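Local structure of Sqt1 (Chaetomium thermophilum, 4ZOY) at residues A[24-30]-A[119-123]; A[51-55]-A[467-471]; A[98-104]-A[153-157]. The protein probably acts as a dedicated WD40-repeat chaperone that captures a newly made ribosomal protein, most likely Rpl10 (uL16), during its synthesis. One frame throughout, in Å; residues are numbered along the deposited sequence.

All three contacts join neighbouring blades of an eight-bladed WD40 propeller, and each is partly buried, with buried side chains next to exposed ones. Contact 2 ties the closing blade to the blade of strands 18-23 to 83-85, contact 1 carries on from there to the blade of 92-97 to 129-136, and contact 3 from that blade to the next. Contact 1 is mostly apolar, contact 2 adds an arginine to an aliphatic pair, and contact 3, nearest the centre of the chain, is largely polar and includes water. Asn29 links contacts 1 and 2 through Ile52 N and Asp51; Asp103 O and Val119 N link contacts 3 and 1.

Contact 1. Residues A[24-30]-A[119-123]; sequences HPLYPNI and VSVPQ
At this junction between adjacent WD40 propeller blades, Val121 packs against Tyr27, Ile30 and His24 in the loop joining the first two strands of the neighbouring blade. Val121 turns CG1, trans to N (chi1 -178°), to Tyr27 and CG2 to Ile30 and His24. CG1 lies 3.5 Å from both CD2 and CE2 of Tyr27, approaching the ring obliquely. CG2 meets Ile30 CD1 tip to tip at 3.8 Å and passes His24 NE2 at 4.0 Å. Val119 CG1 touches the imidazole more loosely, at the edge of the ring. The His24 ring is fixed from within its own loop: ND1 accepts Leu26 N at 3.1 Å, close to the ring plane, and Tyr27 N at 3.3 Å from well out of that plane. Tyr27 CD2 sits over one imidazole face, towards its rim, while Leu26 CB lies 3.8 Å above the centre of the Tyr27 ring. A type I turn from Tyr27 to Ile30 leads the loop into strand 30-36. Phe97 of strand 92-97 meets both His24 and Ile30; Val121, just past the end of strand 114-120, also touches Leu127 before strand 129-136.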
loop_
_atom_site.group_PDB
_atom_site.type_symbol
_atom_site.label_atom_id
_atom_site.label_comp_id
_atom_site.label_asym_id
_atom_site.label_seq_id
_atom_site.Cartn_x
_atom_site.Cartn_y
_atom_site.Cartn_z
ATOM N N HIS A 24 8.053 9.675 -4.839
ATOM C CA HIS A 24 7.909 11.054 -4.387
ATOM C C HIS A 24 6.563 11.616 -4.863
ATOM O O HIS A 24 6.188 11.424 -6.016
ATOM C CB HIS A 24 9.073 11.893 -4.914
ATOM C CG HIS A 24 9.214 13.227 -4.251
ATOM N ND1 HIS A 24 8.336 14.266 -4.471
ATOM C CD2 HIS A 24 10.147 13.698 -3.391
ATOM C CE1 HIS A 24 8.712 15.315 -3.761
ATOM N NE2 HIS A 24 9.814 15.001 -3.106
ATOM N N PRO A 25 5.819 12.293 -3.972
ATOM C CA PRO A 25 4.460 12.710 -4.360
ATOM C C PRO A 25 4.412 13.834 -5.394
ATOM O O PRO A 25 3.382 13.993 -6.048
ATOM C CB PRO A 25 3.843 13.179 -3.033
ATOM C CG PRO A 25 4.994 13.548 -2.183
ATOM C CD PRO A 25 6.082 12.552 -2.548
ATOM N N LEU A 26 5.495 14.587 -5.534
ATOM C CA LEU A 26 5.544 15.677 -6.510
ATOM C C LEU A 26 6.336 15.305 -7.758
ATOM O O LEU A 26 6.063 15.806 -8.848
ATOM C CB LEU A 26 6.158 16.926 -5.888
ATOM C CG LEU A 26 5.513 17.469 -4.620
ATOM C CD1 LEU A 26 6.221 18.744 -4.193
ATOM C CD2 LEU A 26 4.024 17.706 -4.821
ATOM N N TYR A 27 7.323 14.430 -7.588
ATOM C CA TYR A 27 8.249 14.099 -8.665
ATOM C C TYR A 27 8.266 12.588 -8.879
ATOM O O TYR A 27 9.026 11.869 -8.220
ATOM C CB TYR A 27 9.647 14.626 -8.337
ATOM C CG TYR A 27 9.621 16.067 -7.884
ATOM C CD1 TYR A 27 9.229 17.076 -8.752
ATOM C CD2 TYR A 27 9.985 16.418 -6.590
ATOM C CE1 TYR A 27 9.192 18.397 -8.346
ATOM C CE2 TYR A 27 9.953 17.740 -6.174
ATOM C CZ TYR A 27 9.558 18.722 -7.060
ATOM O OH TYR A 27 9.526 20.035 -6.653
ATOM N N PRO A 28 7.426 12.099 -9.798
ATOM C CA PRO A 28 7.212 10.654 -9.967
ATOM C C PRO A 28 8.482 9.926 -10.405
ATOM O O PRO A 28 8.579 8.707 -10.255
ATOM C CB PRO A 28 6.138 10.573 -11.059
ATOM C CG PRO A 28 5.565 11.948 -11.170
ATOM C CD PRO A 28 6.619 12.897 -10.739
ATOM N N ASN A 29 9.452 10.662 -10.933
ATOM C CA ASN A 29 10.711 10.052 -11.346
ATOM C C ASN A 29 11.604 9.658 -10.169
ATOM O O ASN A 29 12.556 8.901 -10.327
ATOM C CB ASN A 29 11.475 11.003 -12.271
ATOM C CG ASN A 29 11.773 12.331 -11.612
ATOM O OD1 ASN A 29 10.860 13.046 -11.193
ATOM N ND2 ASN A 29 13.058 12.662 -11.493
ATOM N N ILE A 30 11.306 10.180 -8.985
ATOM C CA ILE A 30 12.105 9.874 -7.814
ATOM C C ILE A 30 11.449 8.736 -7.050
ATOM O O ILE A 30 10.357 8.886 -6.504
ATOM C CB ILE A 30 12.279 11.101 -6.908
ATOM C CG1 ILE A 30 12.954 12.231 -7.692
ATOM C CG2 ILE A 30 13.080 10.744 -5.661
ATOM C CD1 ILE A 30 13.216 13.468 -6.873
ATOM N N VAL A 119 14.732 15.287 2.578
ATOM C CA VAL A 119 14.834 15.268 1.127
ATOM C C VAL A 119 14.804 16.678 0.560
ATOM O O VAL A 119 13.963 17.487 0.948
ATOM C CB VAL A 119 13.688 14.456 0.490
ATOM C CG1 VAL A 119 13.858 14.377 -1.024
ATOM C CG2 VAL A 119 13.616 13.062 1.099
ATOM N N SER A 120 15.724 16.968 -0.355
ATOM C CA SER A 120 15.720 18.233 -1.080
ATOM C C SER A 120 15.760 17.983 -2.579
ATOM O O SER A 120 16.600 17.228 -3.063
ATOM C CB SER A 120 16.903 19.108 -0.662
ATOM O OG SER A 120 16.689 19.673 0.616
ATOM N N VAL A 121 14.849 18.618 -3.308
ATOM C CA VAL A 121 14.726 18.410 -4.748
ATOM C C VAL A 121 14.730 19.757 -5.483
ATOM O O VAL A 121 13.672 20.318 -5.773
ATOM C CB VAL A 121 13.453 17.611 -5.085
ATOM C CG1 VAL A 121 13.357 17.355 -6.583
ATOM C CG2 VAL A 121 13.442 16.291 -4.332
ATOM N N PRO A 122 15.939 20.271 -5.781
ATOM C CA PRO A 122 16.223 21.567 -6.408
ATOM C C PRO A 122 15.777 21.579 -7.854
ATOM O O PRO A 122 16.392 20.906 -8.651
ATOM C CB PRO A 122 17.743 21.672 -6.337
ATOM C CG PRO A 122 18.142 20.736 -5.234
ATOM C CD PRO A 122 17.179 19.590 -5.378
ATOM N N GLN A 123 14.776 22.380 -8.208
ATOM C CA GLN A 123 14.389 22.572 -9.618
ATOM C C GLN A 123 15.534 23.179 -10.437
ATOM O O GLN A 123 15.545 23.089 -11.668
ATOM C CB GLN A 123 13.127 23.467 -9.763
ATOM C CG GLN A 123 11.815 22.804 -9.406
ATOM C CD GLN A 123 11.938 21.288 -9.318
ATOM O OE1 GLN A 123 12.228 20.711 -8.256
ATOM N NE2 GLN A 123 11.668 20.632 -10.434
#

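Contact 2. Residues A[51-55]-A[467-471]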
loop_
_atom_site.group_PDB
_atom_site.type_symbol
_atom_site.label_atom_id
_atom_site.label_comp_id
_atom_site.label_asym_id
_atom_site.label_seq_id
_atom_site.Cartn_x
_atom_site.Cartn_y
_atom_site.Cartn_z
ATOM N N ASP A 51 16.447 7.657 -9.986
ATOM C CA ASP A 51 15.860 8.683 -10.836
ATOM C C ASP A 51 15.480 8.042 -12.164
ATOM O O ASP A 51 16.337 7.797 -13.017
ATOM C CB ASP A 51 16.836 9.845 -11.051
ATOM C CG ASP A 51 16.201 11.019 -11.773
ATOM O OD1 ASP A 51 15.148 10.837 -12.417
ATOM O OD2 ASP A 51 16.764 12.131 -11.700
ATOM N N ILE A 52 14.189 7.783 -12.334
ATOM C CA ILE A 52 13.671 6.992 -13.445
ATOM C C ILE A 52 13.610 7.826 -14.745
ATOM O O ILE A 52 13.433 7.291 -15.841
ATOM C CB ILE A 52 12.276 6.388 -13.045
ATOM C CG1 ILE A 52 12.457 5.012 -12.394
ATOM C CG2 ILE A 52 11.322 6.228 -14.219
ATOM C CD1 ILE A 52 13.274 5.005 -11.146
ATOM N N SER A 53 13.822 9.132 -14.634
ATOM C CA SER A 53 13.809 9.984 -15.822
ATOM C C SER A 53 14.960 9.627 -16.769
ATOM O O SER A 53 14.948 9.992 -17.941
ATOM C CB SER A 53 13.884 11.459 -15.431
ATOM O OG SER A 53 15.163 11.789 -14.926
ATOM N N ALA A 54 15.944 8.895 -16.254
ATOM C CA ALA A 54 17.069 8.433 -17.062
ATOM C C ALA A 54 16.667 7.297 -18.001
ATOM O O ALA A 54 17.443 6.900 -18.870
ATOM C CB ALA A 54 18.216 7.992 -16.163
ATOM N N ALA A 55 15.456 6.772 -17.824
ATOM C CA ALA A 55 14.968 5.678 -18.658
ATOM C C ALA A 55 14.577 6.176 -20.045
ATOM O O ALA A 55 13.559 6.846 -20.207
ATOM C CB ALA A 55 13.782 4.986 -17.991
ATOM N N GLU A 467 1.269 6.005 -16.259
ATOM C CA GLU A 467 1.998 5.855 -17.515
ATOM C C GLU A 467 3.374 5.234 -17.347
ATOM O O GLU A 467 3.890 4.625 -18.280
ATOM C CB GLU A 467 2.121 7.211 -18.212
ATOM C CG GLU A 467 0.832 7.637 -18.925
ATOM C CD GLU A 467 0.466 6.700 -20.066
ATOM O OE1 GLU A 467 1.250 6.605 -21.036
ATOM O OE2 GLU A 467 -0.598 6.046 -19.998
ATOM N N ARG A 468 3.950 5.375 -16.159
ATOM C CA ARG A 468 5.214 4.731 -15.848
ATOM C C ARG A 468 5.058 3.934 -14.576
ATOM O O ARG A 468 4.661 4.468 -13.539
ATOM C CB ARG A 468 6.338 5.755 -15.705
ATOM C CG ARG A 468 6.835 6.256 -17.044
ATOM C CD ARG A 468 8.333 6.480 -17.041
ATOM N NE ARG A 468 8.848 6.592 -18.403
ATOM C CZ ARG A 468 10.102 6.919 -18.703
ATOM N NH1 ARG A 468 10.974 7.172 -17.736
ATOM N NH2 ARG A 468 10.483 6.993 -19.973
ATOM N N ILE A 469 5.356 2.646 -14.674
ATOM C CA ILE A 469 5.222 1.719 -13.551
ATOM C C ILE A 469 6.602 1.249 -13.142
ATOM O O ILE A 469 7.388 0.824 -13.987
ATOM C CB ILE A 469 4.336 0.511 -13.919
ATOM C CG1 ILE A 469 2.954 0.988 -14.386
ATOM C CG2 ILE A 469 4.229 -0.479 -12.763
ATOM C CD1 ILE A 469 2.073 -0.117 -14.924
ATOM N N VAL A 470 6.919 1.370 -11.859
ATOM C CA VAL A 470 8.171 0.832 -11.337
ATOM C C VAL A 470 7.845 -0.278 -10.369
ATOM O O VAL A 470 7.012 -0.114 -9.480
ATOM C CB VAL A 470 9.027 1.908 -10.649
ATOM C CG1 VAL A 470 10.400 1.332 -10.278
ATOM C CG2 VAL A 470 9.187 3.126 -11.565
ATOM N N THR A 471 8.495 -1.421 -10.562
ATOM C CA THR A 471 8.195 -2.642 -9.814
ATOM C C THR A 471 9.335 -3.066 -8.908
ATOM O O THR A 471 10.495 -2.711 -9.136
ATOM C CB THR A 471 7.904 -3.807 -10.745
ATOM O OG1 THR A 471 9.058 -4.036 -11.573
ATOM C CG2 THR A 471 6.691 -3.520 -11.618
#
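Arg468 turns CG anti to its carbonyl carbon (chi1 -77°), bends at chi2 (-143°) and then runs nearly extended, which carries the guanidinium across from strand 468-473 to the backbone of residues 52-55. There NH2 donates to Ala55 O at 3.1 Å with an N-H...O angle of 152°, the donor standing tilted from the carbonyl plane and the oxygen somewhat out of the guanidinium plane. NH1 comes 3.1 Å from Ile52 O, which lies at the edge of the guanidinium and in its plane, and 3.6 Å from Ala55 CB. The Ile52 side chain runs past the arginine in the opposite direction, with CG2 at 3.7 Å from NH1. Two residues along the strand, Val470 points the same way as Arg468 and brings CG2 to 3.9 Å from Ile52 CG1. The strand belongs to the blade that closes the propeller, in which strand 9-11 from the start of the chain joins three strands from its end. The contact therefore crosses from this closing blade to the following one, where residues 51-55 leave strand 45-51. Asp51 shapes that exit with an Asx turn: its OD1 accepts Ser53 N at 3.1 Å and Ser53 OG at 2.7 Å, both from the same face of the carboxylate plane. A single 3-10 turn over residues 52-54 follows, and Ala55 N bonds back to Ile52 O. Around these groups, Val480 of strand 478-482 touches Ile52, Val461 of strand 457-461 touches Val470, and Ile8 lies against the arginine. Asn29 bonds to Asp51 OD1 as well, tying the Asx turn to the loop before strand 30-36.

Contact 3. Residues A[98-104]-A[153-157]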
loop_
_atom_site.group_PDB
_atom_site.type_symbol
_atom_site.label_atom_id
_atom_site.label_comp_id
_atom_site.label_asym_id
_atom_site.label_seq_id
_atom_site.Cartn_x
_atom_site.Cartn_y
_atom_site.Cartn_z
ATOM N N THR A 98 7.065 11.361 2.636
ATOM C CA THR A 98 5.952 11.963 3.355
ATOM C C THR A 98 5.069 12.825 2.459
ATOM O O THR A 98 5.486 13.295 1.400
ATOM C CB THR A 98 6.441 12.809 4.543
ATOM O OG1 THR A 98 7.434 13.750 4.102
ATOM C CG2 THR A 98 7.024 11.908 5.622
ATOM N N LEU A 99 3.822 12.989 2.890
ATOM C CA LEU A 99 2.880 13.922 2.283
ATOM C C LEU A 99 2.959 15.235 3.056
ATOM O O LEU A 99 3.275 15.225 4.248
ATOM C CB LEU A 99 1.463 13.346 2.312
ATOM C CG LEU A 99 1.240 12.098 1.456
ATOM C CD1 LEU A 99 -0.129 11.504 1.745
ATOM C CD2 LEU A 99 1.384 12.431 -0.036
ATOM N N PRO A 100 2.678 16.366 2.395
ATOM C CA PRO A 100 2.212 16.494 1.011
ATOM C C PRO A 100 3.288 16.600 -0.063
ATOM O O PRO A 100 2.944 16.452 -1.236
ATOM C CB PRO A 100 1.412 17.802 1.052
ATOM C CG PRO A 100 2.143 18.619 2.053
ATOM C CD PRO A 100 2.552 17.641 3.127
ATOM N N ARG A 101 4.534 16.865 0.307
ATOM C CA ARG A 101 5.526 17.288 -0.684
ATOM C C ARG A 101 6.840 16.513 -0.620
ATOM O O ARG A 101 7.832 16.918 -1.227
ATOM C CB ARG A 101 5.808 18.792 -0.541
ATOM C CG ARG A 101 4.581 19.685 -0.789
ATOM C CD ARG A 101 4.938 21.177 -0.800
ATOM N NE ARG A 101 5.197 21.689 -2.148
ATOM C CZ ARG A 101 6.410 21.892 -2.652
ATOM N NH1 ARG A 101 7.487 21.626 -1.923
ATOM N NH2 ARG A 101 6.549 22.359 -3.885
ATOM N N GLY A 102 6.858 15.399 0.106
ATOM C CA GLY A 102 8.036 14.547 0.129
ATOM C C GLY A 102 9.226 15.154 0.843
ATOM O O GLY A 102 10.370 14.954 0.436
ATOM N N ASP A 103 8.962 15.886 1.924
ATOM C CA ASP A 103 10.025 16.518 2.705
ATOM C C ASP A 103 10.947 15.492 3.347
ATOM O O ASP A 103 12.104 15.780 3.663
ATOM C CB ASP A 103 9.443 17.414 3.802
ATOM C CG ASP A 103 8.809 18.671 3.258
ATOM O OD1 ASP A 103 9.310 19.209 2.257
ATOM O OD2 ASP A 103 7.806 19.120 3.842
ATOM N N PHE A 104 10.422 14.295 3.574
ATOM C CA PHE A 104 11.198 13.245 4.195
ATOM C C PHE A 104 11.024 11.943 3.447
ATOM O O PHE A 104 9.982 11.694 2.844
ATOM C CB PHE A 104 10.794 13.036 5.655
ATOM C CG PHE A 104 10.949 14.258 6.504
ATOM C CD1 PHE A 104 12.146 14.519 7.149
ATOM C CD2 PHE A 104 9.893 15.141 6.661
ATOM C CE1 PHE A 104 12.291 15.646 7.936
ATOM C CE2 PHE A 104 10.028 16.272 7.449
ATOM C CZ PHE A 104 11.233 16.524 8.088
ATOM N N HIS A 153 -1.885 18.184 8.855
ATOM C CA HIS A 153 -0.796 17.541 9.592
ATOM C C HIS A 153 0.263 16.997 8.668
ATOM O O HIS A 153 0.425 15.774 8.552
ATOM C CB HIS A 153 -1.339 16.429 10.479
ATOM C CG HIS A 153 -2.359 16.923 11.450
ATOM N ND1 HIS A 153 -2.009 17.560 12.624
ATOM C CD2 HIS A 153 -3.709 16.942 11.395
ATOM C CE1 HIS A 153 -3.108 17.928 13.259
ATOM N NE2 HIS A 153 -4.152 17.562 12.537
ATOM N N PRO A 154 1.008 17.901 8.023
ATOM C CA PRO A 154 2.056 17.476 7.096
ATOM C C PRO A 154 3.133 16.643 7.769
ATOM O O PRO A 154 3.374 16.754 8.973
ATOM C CB PRO A 154 2.633 18.798 6.585
ATOM C CG PRO A 154 2.295 19.802 7.655
ATOM C CD PRO A 154 0.953 19.370 8.156
ATOM N N ASN A 155 3.748 15.770 6.975
ATOM C CA ASN A 155 4.886 14.974 7.417
ATOM C C ASN A 155 4.576 14.106 8.630
ATOM O O ASN A 155 5.411 13.912 9.516
ATOM C CB ASN A 155 6.080 15.903 7.682
ATOM C CG ASN A 155 6.513 16.610 6.426
ATOM O OD1 ASN A 155 6.630 15.983 5.373
ATOM N ND2 ASN A 155 6.692 17.928 6.501
ATOM N N THR A 156 3.356 13.574 8.646
ATOM C CA THR A 156 2.933 12.623 9.651
ATOM C C THR A 156 2.835 11.245 9.012
ATOM O O THR A 156 2.360 11.113 7.873
ATOM C CB THR A 156 1.602 13.062 10.260
ATOM O OG1 THR A 156 1.804 14.350 10.862
ATOM C CG2 THR A 156 1.130 12.081 11.324
ATOM N N ILE A 157 3.340 10.239 9.718
ATOM C CA ILE A 157 3.379 8.869 9.201
ATOM C C ILE A 157 2.911 7.879 10.256
ATOM O O ILE A 157 3.171 8.057 11.451
ATOM C CB ILE A 157 4.814 8.496 8.716
ATOM C CG1 ILE A 157 4.870 7.100 8.103
ATOM C CG2 ILE A 157 5.831 8.596 9.851
ATOM C CD1 ILE A 157 6.290 6.618 7.878
HETATM O O HOH W 1 3.280 12.417 5.628
HETATM O O HOH W 2 6.052 16.980 2.760
#
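Asn155 plugs its amide into the loop of residues 98-104. OD1 accepts a short bond of 2.7 Å from Thr98 OG1, while ND2 donates at 3.1 Å to Asp103 OD2, in the amide plane and nearly straight (165°), using the anti lone pair of the carboxylate. The Phe104 ring turns an edge to the amide carbon, the two planes almost perpendicular. Asn155 also uses its backbone, N donating to Leu99 O at 2.8 Å close to the C=O axis. Beside this bond the Pro100 and Pro154 rings lie side by side, CD of Pro100 to CB of Pro154 at 3.6 Å. The loop connects the first two strands, 92-97 and 104-109, of a WD40 blade, and Asn155 occupies the corresponding connection of the next blade, just before strand 156-161. Within the loop, chi1 of 52° sets Thr98 OG1 between its backbone N and carbonyl carbon, where it accepts Phe104 N at 3.1 Å and faces Asn155 OD1. Water 2 fills the turn: it accepts from Arg101 N and Asp103 N and gives a proton to Asn155 OD1 at 2.9 Å, giving that oxygen a second donor. The loop around this water has a cis peptide before Pro100 and a positive phi at Gly102. Further out, water 1 accepts from Leu99 N and lies 2.8 Å from Thr156 O, to which it may donate, while Leu171 of strand 166-171 packs on Thr98 and Phe104.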